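Local coordinates for protein glycosyl hydrolase (Rhizobium leguminosarum bv. trifolii, PDB 5NDX) that probably hydrolyses O-glycosidic bonds as a family 39 glycoside hydrolase, the bacterial orthologue of human alpha-L-iduronidase, at residues L136-S149 with D174-R186. The protein carries 2 engineered substitutions. Numbering follows the deposited sequence.
Engineered in segment 136-149: Gln146 (natural residue Glu). With 8U8 ((2~{R},3~{S},4~{S},5~{R},6~{S})-6-(4-methyl-2-oxidanylidene-chromen-7-yl)oxy-3,4,5-tris(oxidanyl)oxane-2-carboxylic acid), chain N; 8U8 ((2~{R},3~{S},4~{S},5~{R},6~{S})-6-(4-methyl-2-oxidanylidene-chromen-7-yl)oxy-3,4,5-tris(oxidanyl)oxane-2-carboxylic acid), chain M.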
# COMPACT_ATOMS: atom_id res chain seq x y z
N LEU A 136 -14.62 9.07 -11.57
CA LEU A 136 -15.15 9.52 -10.27
C LEU A 136 -15.85 8.45 -9.45
O LEU A 136 -15.72 8.37 -8.21
CB LEU A 136 -16.12 10.70 -10.45
CG LEU A 136 -15.70 12.06 -9.93
CD1 LEU A 136 -15.88 12.13 -8.47
CD2 LEU A 136 -14.26 12.38 -10.26
N ARG A 137 -16.62 7.65 -10.14
CA ARG A 137 -17.38 6.61 -9.52
C ARG A 137 -16.51 5.48 -8.98
O ARG A 137 -17.04 4.67 -8.29
CB ARG A 137 -18.41 6.01 -10.50
CG ARG A 137 -19.62 6.91 -10.72
CD ARG A 137 -20.57 6.33 -11.75
NE ARG A 137 -20.96 7.31 -12.76
CZ ARG A 137 -22.17 7.84 -12.94
NH1 ARG A 137 -23.20 7.54 -12.15
NH2 ARG A 137 -22.37 8.73 -13.92
N THR A 138 -15.23 5.40 -9.35
CA THR A 138 -14.30 4.42 -8.76
C THR A 138 -13.68 4.94 -7.45
O THR A 138 -12.94 4.18 -6.78
CB THR A 138 -13.18 4.00 -9.73
OG1 THR A 138 -12.27 5.10 -9.96
CG2 THR A 138 -13.75 3.39 -11.11
N TRP A 139 -13.97 6.19 -7.06
CA TRP A 139 -13.40 6.78 -5.87
C TRP A 139 -14.28 6.46 -4.67
O TRP A 139 -15.38 5.96 -4.86
CB TRP A 139 -13.25 8.26 -5.99
CG TRP A 139 -12.34 8.72 -7.09
CD1 TRP A 139 -11.70 7.98 -8.00
CD2 TRP A 139 -12.06 10.09 -7.40
NE1 TRP A 139 -11.01 8.79 -8.88
CE2 TRP A 139 -11.20 10.10 -8.51
CE3 TRP A 139 -12.39 11.31 -6.79
CZ2 TRP A 139 -10.71 11.27 -9.06
CZ3 TRP A 139 -11.88 12.49 -7.34
CH2 TRP A 139 -11.07 12.46 -8.46
N TYR A 140 -13.75 6.66 -3.46
CA TYR A 140 -14.55 6.64 -2.23
C TYR A 140 -14.36 7.98 -1.55
O TYR A 140 -13.27 8.51 -1.56
CB TYR A 140 -14.19 5.48 -1.29
CG TYR A 140 -14.49 4.15 -1.91
CD1 TYR A 140 -13.59 3.56 -2.78
CD2 TYR A 140 -15.70 3.52 -1.69
CE1 TYR A 140 -13.90 2.36 -3.42
CE2 TYR A 140 -16.01 2.29 -2.30
CZ TYR A 140 -15.14 1.72 -3.19
OH TYR A 140 -15.46 0.50 -3.82
N PHE A 141 -15.44 8.54 -1.01
CA PHE A 141 -15.41 9.79 -0.27
C PHE A 141 -15.65 9.49 1.17
O PHE A 141 -16.46 8.63 1.49
CB PHE A 141 -16.48 10.75 -0.79
CG PHE A 141 -16.21 11.21 -2.17
CD1 PHE A 141 -15.40 12.32 -2.39
CD2 PHE A 141 -16.65 10.46 -3.25
CE1 PHE A 141 -15.11 12.73 -3.69
CE2 PHE A 141 -16.34 10.84 -4.54
CZ PHE A 141 -15.57 11.98 -4.75
N GLU A 142 -14.96 10.23 2.03
CA GLU A 142 -14.98 10.02 3.47
C GLU A 142 -15.11 11.32 4.21
O GLU A 142 -14.63 12.36 3.75
CB GLU A 142 -13.66 9.38 3.96
CG GLU A 142 -13.84 8.61 5.23
CD GLU A 142 -12.57 8.01 5.78
OE1 GLU A 142 -11.50 8.47 5.39
OE2 GLU A 142 -12.64 7.10 6.62
N THR A 143 -15.69 11.24 5.39
CA THR A 143 -15.63 12.37 6.33
C THR A 143 -14.19 12.70 6.73
O THR A 143 -13.26 11.87 6.67
CB THR A 143 -16.25 12.05 7.68
OG1 THR A 143 -15.58 10.90 8.22
CG2 THR A 143 -17.71 11.83 7.57
N THR A 144 -14.09 13.93 7.20
CA THR A 144 -12.88 14.57 7.66
C THR A 144 -12.39 13.73 8.78
O THR A 144 -13.16 13.22 9.62
CB THR A 144 -13.16 16.05 8.15
OG1 THR A 144 -12.00 16.88 8.01
CG2 THR A 144 -13.68 16.10 9.60
N ASN A 145 -11.08 13.67 8.80
CA ASN A 145 -10.36 12.75 9.63
C ASN A 145 -10.62 13.05 11.12
O ASN A 145 -11.01 14.19 11.51
CB ASN A 145 -8.87 12.84 9.31
CG ASN A 145 -8.05 11.79 10.04
OD1 ASN A 145 -8.33 10.57 9.92
ND2 ASN A 145 -7.08 12.25 10.85
N GLN A 146 -10.45 11.99 11.92
CA GLN A 146 -10.75 12.00 13.31
C GLN A 146 -12.08 12.74 13.43
O GLN A 146 -13.11 12.23 12.97
CB GLN A 146 -9.60 12.63 14.13
CG GLN A 146 -8.57 11.63 14.65
CD GLN A 146 -7.23 11.66 13.92
OE1 GLN A 146 -6.60 12.72 13.79
NE2 GLN A 146 -6.76 10.50 13.49
N ALA A 147 -12.01 13.98 13.88
CA ALA A 147 -13.11 14.65 14.54
C ALA A 147 -13.27 14.31 16.06
O ALA A 147 -13.93 15.05 16.79
CB ALA A 147 -14.41 14.53 13.77
N ASP A 148 -12.66 13.22 16.52
CA ASP A 148 -12.58 12.91 17.96
C ASP A 148 -11.10 13.02 18.40
O ASP A 148 -10.53 12.07 18.93
CB ASP A 148 -13.20 11.53 18.23
CG ASP A 148 -12.40 10.44 17.67
OD1 ASP A 148 -11.69 10.64 16.70
OD2 ASP A 148 -12.51 9.37 18.17
N SER A 149 -10.51 14.20 18.14
CA SER A 149 -9.17 14.59 18.62
C SER A 149 -9.05 16.14 18.68
O SER A 149 -9.28 16.73 19.74
CB SER A 149 -8.08 13.95 17.75
OG SER A 149 -8.02 12.55 17.98
N ASP A 174 -24.39 13.11 -8.08
CA ASP A 174 -24.44 11.65 -8.28
C ASP A 174 -24.52 10.88 -6.97
O ASP A 174 -23.49 10.72 -6.29
CB ASP A 174 -23.22 11.22 -9.10
CG ASP A 174 -23.28 9.79 -9.57
OD1 ASP A 174 -24.17 9.00 -9.16
OD2 ASP A 174 -22.38 9.46 -10.36
N PRO A 175 -25.72 10.39 -6.61
CA PRO A 175 -25.87 9.69 -5.34
C PRO A 175 -25.19 8.33 -5.23
O PRO A 175 -25.11 7.76 -4.13
CB PRO A 175 -27.40 9.50 -5.21
CG PRO A 175 -27.98 10.51 -6.13
CD PRO A 175 -27.03 10.49 -7.29
N SER A 176 -24.71 7.80 -6.35
CA SER A 176 -23.94 6.59 -6.30
C SER A 176 -22.43 6.84 -5.97
O SER A 176 -21.66 5.90 -5.93
CB SER A 176 -24.12 5.83 -7.63
OG SER A 176 -23.44 6.55 -8.63
N LEU A 177 -21.99 8.09 -5.74
CA LEU A 177 -20.63 8.32 -5.26
C LEU A 177 -20.58 7.87 -3.80
O LEU A 177 -21.31 8.43 -2.94
CB LEU A 177 -20.22 9.79 -5.38
CG LEU A 177 -20.19 10.26 -6.83
CD1 LEU A 177 -20.07 11.78 -6.90
CD2 LEU A 177 -19.11 9.59 -7.67
N PRO A 178 -19.76 6.86 -3.48
CA PRO A 178 -19.87 6.35 -2.10
C PRO A 178 -19.38 7.33 -1.02
O PRO A 178 -18.43 8.08 -1.24
CB PRO A 178 -19.00 5.09 -2.13
CG PRO A 178 -18.89 4.71 -3.55
CD PRO A 178 -18.86 6.01 -4.29
N MET A 179 -20.12 7.40 0.08
CA MET A 179 -19.82 8.28 1.19
C MET A 179 -19.81 7.46 2.46
O MET A 179 -20.65 6.59 2.66
CB MET A 179 -20.86 9.36 1.35
CG MET A 179 -20.55 10.32 2.49
SD MET A 179 -19.02 11.25 2.22
CE MET A 179 -18.68 11.91 3.86
N GLY A 180 -18.87 7.77 3.34
CA GLY A 180 -18.80 7.07 4.61
C GLY A 180 -17.98 7.80 5.62
O GLY A 180 -17.49 8.91 5.37
N GLY A 181 -17.88 7.19 6.79
CA GLY A 181 -17.24 7.81 7.92
C GLY A 181 -17.50 7.02 9.16
O GLY A 181 -18.01 5.90 9.09
N PRO A 182 -17.17 7.57 10.32
CA PRO A 182 -16.58 8.90 10.52
C PRO A 182 -15.05 8.99 10.51
O PRO A 182 -14.50 10.08 10.69
CB PRO A 182 -17.07 9.25 11.94
CG PRO A 182 -17.25 7.93 12.62
CD PRO A 182 -17.49 6.87 11.57
N GLY A 183 -14.34 7.89 10.27
CA GLY A 183 -12.87 7.91 10.38
C GLY A 183 -12.34 8.35 11.74
O GLY A 183 -11.39 9.15 11.83
N THR A 184 -12.96 7.84 12.80
CA THR A 184 -12.62 8.19 14.17
C THR A 184 -11.41 7.40 14.69
O THR A 184 -11.19 6.24 14.30
CB THR A 184 -13.83 8.00 15.11
OG1 THR A 184 -14.56 6.82 14.75
CG2 THR A 184 -14.76 9.22 15.02
N ALA A 185 -10.65 8.04 15.59
CA ALA A 185 -9.41 7.47 16.10
C ALA A 185 -9.59 6.61 17.36
O ALA A 185 -8.78 5.73 17.61
CB ALA A 185 -8.41 8.58 16.39
N ARG A 186 -10.61 6.89 18.15
CA ARG A 186 -10.82 6.19 19.39
C ARG A 186 -12.06 5.33 19.36
O ARG A 186 -13.13 5.77 18.92
CB ARG A 186 -10.87 7.19 20.54
CG ARG A 186 -9.48 7.79 20.79
CD ARG A 186 -9.50 8.94 21.78
NE ARG A 186 -10.41 9.96 21.28
CZ ARG A 186 -10.90 10.98 21.99
NH1 ARG A 186 -10.54 11.17 23.26
NH2 ARG A 186 -11.74 11.83 21.41
C15 8U8 N . -13.74 2.90 1.54
C13 8U8 N . -14.28 1.75 0.95
C14 8U8 N . -15.60 1.40 1.19
C16 8U8 N . -16.15 0.30 0.54
O9 8U8 N . -17.30 -0.03 0.80
O8 8U8 N . -15.38 -0.48 -0.26
C11 8U8 N . -14.11 -0.13 -0.54
C10 8U8 N . -13.46 -0.93 -1.45
C12 8U8 N . -13.53 0.98 0.06
C7 8U8 N . -12.21 1.28 -0.30
C8 8U8 N . -11.54 0.47 -1.21
C9 8U8 N . -12.16 -0.63 -1.80
O2 8U8 N . -11.46 -1.39 -2.70
C5 8U8 N . -12.19 -2.22 -3.64
O1 8U8 N . -12.35 -3.43 -2.88
C1 8U8 N . -12.93 -4.58 -3.54
C6 8U8 N . -14.41 -4.32 -3.97
O7 8U8 N . -15.08 -3.47 -3.34
O6 8U8 N . -14.83 -4.94 -4.96
C2 8U8 N . -12.03 -4.88 -4.74
O5 8U8 N . -12.48 -6.05 -5.49
C3 8U8 N . -11.94 -3.64 -5.66
O4 8U8 N . -11.04 -3.94 -6.69
C4 8U8 N . -11.39 -2.45 -4.88
O3 8U8 N . -11.40 -1.26 -5.67
C15 8U8 M . -4.15 13.29 18.87
C13 8U8 M . -4.67 11.98 18.71
C14 8U8 M . -5.46 11.45 19.73
C16 8U8 M . -6.03 10.18 19.60
O9 8U8 M . -6.69 9.77 20.56
O8 8U8 M . -5.81 9.41 18.48
C11 8U8 M . -5.13 9.94 17.41
C10 8U8 M . -5.04 9.20 16.23
C12 8U8 M . -4.54 11.23 17.52
C7 8U8 M . -3.89 11.75 16.38
C8 8U8 M . -3.80 11.00 15.20
C9 8U8 M . -4.37 9.72 15.12
O2 8U8 M . -4.34 8.95 13.96
C5 8U8 M . -3.31 9.08 12.91
O1 8U8 M . -2.01 9.08 13.53
C1 8U8 M . -0.94 9.51 12.78
C6 8U8 M . 0.08 8.61 13.19
O7 8U8 M . 1.23 9.02 13.10
O6 8U8 M . -0.28 7.50 13.55
C2 8U8 M . -1.04 9.36 11.24
O5 8U8 M . -0.81 7.97 10.89
C3 8U8 M . -2.40 9.91 10.63
O4 8U8 M . -2.15 11.03 9.86
C4 8U8 M . -3.44 10.24 11.75
O3 8U8 M . -4.77 10.41 11.11
O HOH W 1 -19.85 4.83 -7.67
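Neighbouring parallel strands 140-142 and 179-184 of the TIM barrel, joined by the crossover helix 155-171, pair where Phe141 N donates to Pro178 O (3.0 Å) and Thr143 N to Gly180 O (2.9 Å), with a weak bond from Gly180 N to Phe141 O between them. The strand axes cross at -34°. Phe141 and Met179 turn their side chains to the same face of the sheet, where Met179 packs on Tyr163 of helix 155-171; the Phe141 ring edge meets Pro178 O, and Met179 runs its CG away from the backbone nitrogen (chi1 -179°) and then bends at chi2, bringing CE to 3.4 Å from Thr143 N. Glu142 points to the opposite face, toward the barrel interior, where Arg57 and Ser218 hold its carboxylate.

At one end, the Tyr140 ring carries the coumarin of one ligand flat over one face, CZ lying 3.4 Å from C11, while Pro178 CB touches CD2 at 3.7 Å. With an alanine at Tyr140 the coumarin is likely to lose its stacking surface, and Pro178 its aromatic neighbour.

Beyond the strands' C-terminal ends, the Asp148 carboxylate holds the backbone N-H groups of Ala185 and Arg186 with both oxygens: OD1 accepts from Ala185 N in a nearly straight bond (174°) through its syn lone pair, and OD2 from Arg186 N, besides Ser189. The second ligand lies beside this loop, its O3 receiving hydrogen bonds from Asn145 ND2, whose amide oxygen is held by Arg57, and, at 3.1 Å, from NE2 of the engineered, poorly ordered Gln146, at the position of the predicted proton donor; Ala185 CB abuts its coumarin. Two backbone N-H groups on one carboxylate would fix the loop that places Ala185 and Arg186 against the coumarin side of the ligand pocket.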